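Germination protein (Bacillus megaterium, PDB 6O59) is the N-terminal domain of the A subunit of a spore germinant receptor, which probably helps spores sense germinants and begin germination. Local coordinates at residues Glu12-Ile17 with Ile29-Ile34. Numbering follows the deposited sequence.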
# COMPACT_ATOMS: atom_id res chain seq x y z
N GLU A 12 -3.04 10.56 16.40
CA GLU A 12 -2.34 9.44 17.02
C GLU A 12 -2.56 8.16 16.22
O GLU A 12 -1.61 7.39 16.03
CB GLU A 12 -2.78 9.26 18.48
CG GLU A 12 -2.29 10.37 19.40
CD GLU A 12 -2.39 10.14 20.90
OE1 GLU A 12 -1.39 10.42 21.60
OE2 GLU A 12 -3.46 9.68 21.37
N ASN A 13 -3.79 7.95 15.71
CA ASN A 13 -4.13 6.77 14.93
C ASN A 13 -3.47 6.82 13.58
O ASN A 13 -3.00 5.79 13.10
CB ASN A 13 -5.63 6.62 14.78
CG ASN A 13 -6.29 6.17 16.05
OD1 ASN A 13 -5.84 5.23 16.73
ND2 ASN A 13 -7.38 6.82 16.42
N LEU A 14 -3.37 8.02 12.99
CA LEU A 14 -2.75 8.18 11.68
C LEU A 14 -1.24 8.01 11.78
O LEU A 14 -0.67 7.27 10.98
CB LEU A 14 -3.14 9.53 11.02
CG LEU A 14 -4.63 9.74 10.71
CD1 LEU A 14 -4.86 11.06 10.03
CD2 LEU A 14 -5.22 8.60 9.85
N THR A 15 -0.60 8.61 12.80
CA THR A 15 0.85 8.46 12.97
C THR A 15 1.23 6.99 13.12
O THR A 15 2.20 6.56 12.48
CB THR A 15 1.37 9.28 14.16
OG1 THR A 15 0.48 9.07 15.24
CG2 THR A 15 1.46 10.76 13.85
N LEU A 16 0.42 6.21 13.90
CA LEU A 16 0.62 4.79 14.17
C LEU A 16 0.40 3.93 12.92
O LEU A 16 1.12 2.95 12.77
CB LEU A 16 -0.27 4.31 15.33
CG LEU A 16 0.27 4.63 16.76
CD1 LEU A 16 -0.81 4.52 17.79
CD2 LEU A 16 1.43 3.73 17.16
N ILE A 17 -0.57 4.28 12.03
CA ILE A 17 -0.78 3.54 10.78
C ILE A 17 0.49 3.68 9.92
O ILE A 17 1.09 2.68 9.53
CB ILE A 17 -2.05 4.00 10.02
CG1 ILE A 17 -3.33 3.63 10.78
CG2 ILE A 17 -2.06 3.45 8.56
CD1 ILE A 17 -4.54 4.43 10.36
N ILE A 29 -4.39 8.56 2.71
CA ILE A 29 -5.04 9.23 3.82
C ILE A 29 -5.73 10.48 3.26
O ILE A 29 -5.06 11.40 2.79
CB ILE A 29 -4.07 9.56 4.99
CG1 ILE A 29 -3.49 8.27 5.60
CG2 ILE A 29 -4.78 10.43 6.06
CD1 ILE A 29 -2.34 8.41 6.58
N ARG A 30 -7.07 10.50 3.28
CA ARG A 30 -7.85 11.65 2.84
C ARG A 30 -8.43 12.35 4.05
O ARG A 30 -9.29 11.80 4.74
CB ARG A 30 -8.97 11.24 1.86
CG ARG A 30 -8.49 10.60 0.57
CD ARG A 30 -8.38 11.59 -0.54
NE ARG A 30 -8.56 10.95 -1.84
CZ ARG A 30 -7.58 10.70 -2.69
NH1 ARG A 30 -6.33 11.04 -2.40
NH2 ARG A 30 -7.84 10.12 -3.86
N HIS A 31 -7.91 13.53 4.37
CA HIS A 31 -8.44 14.29 5.49
C HIS A 31 -9.70 15.02 5.07
O HIS A 31 -9.77 15.54 3.95
CB HIS A 31 -7.43 15.31 6.02
CG HIS A 31 -6.26 14.69 6.69
ND1 HIS A 31 -5.08 14.47 6.01
CD2 HIS A 31 -6.12 14.27 7.96
CE1 HIS A 31 -4.25 13.92 6.88
NE2 HIS A 31 -4.84 13.78 8.08
N PHE A 32 -10.68 15.07 5.96
CA PHE A 32 -11.90 15.82 5.76
C PHE A 32 -12.48 16.24 7.13
O PHE A 32 -11.93 15.90 8.19
CB PHE A 32 -12.92 15.06 4.89
CG PHE A 32 -13.62 13.88 5.52
CD1 PHE A 32 -13.01 12.64 5.57
CD2 PHE A 32 -14.91 14.00 6.01
CE1 PHE A 32 -13.67 11.55 6.14
CE2 PHE A 32 -15.57 12.91 6.56
CZ PHE A 32 -14.95 11.69 6.61
N LYS A 33 -13.54 17.06 7.08
CA LYS A 33 -14.18 17.58 8.27
C LYS A 33 -15.66 17.31 8.23
O LYS A 33 -16.26 17.29 7.15
CB LYS A 33 -13.89 19.08 8.43
CG LYS A 33 -12.95 19.35 9.59
CD LYS A 33 -11.73 20.14 9.19
CE LYS A 33 -10.83 20.30 10.39
NZ LYS A 33 -9.47 20.78 10.01
N ILE A 34 -16.22 17.05 9.40
CA ILE A 34 -17.63 16.76 9.59
C ILE A 34 -18.17 17.61 10.77
O ILE A 34 -17.40 18.26 11.50
CB ILE A 34 -17.81 15.22 9.74
CG1 ILE A 34 -19.09 14.73 9.01
CG2 ILE A 34 -17.73 14.70 11.18
CD1 ILE A 34 -18.85 14.30 7.44
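Leu14 reaches from the helix to the strand and meets Ile29 and His31 with one methyl. Its CD1 lies 4.0 Å from Ile29 CG2, an ordinary van der Waals contact. Leucine suits this place because its branch, carried one carbon beyond CB, can bridge the gap: the CA atoms of Leu14 and Ile29 stand 8.3 Å apart. Ile29, branched at CB, suits a strand and presents a methyl close to the backbone. With CG1 set beside the backbone N (chi1 -63°), that methyl, CG2, is anti to the N and faces both the leucine and the neighbouring imidazole. It sits 3.6 Å above one face of the His31 ring, displaced toward the rim. His31, two residues along and on the same side of the strand, turns the NE2 end of its ring toward Leu14 CD1, which meets the ring obliquely. A partly polar ring fits this exposed margin. Through Leu14, which also touches Val45 on strand 40-47, helix 10-20 meets strand 27-34, an outermost strand of its antiparallel sheet. Phe32 projects from the strand's other face onto helix 54-62, so this sheet edge has a helix on either face, an alpha/beta layering.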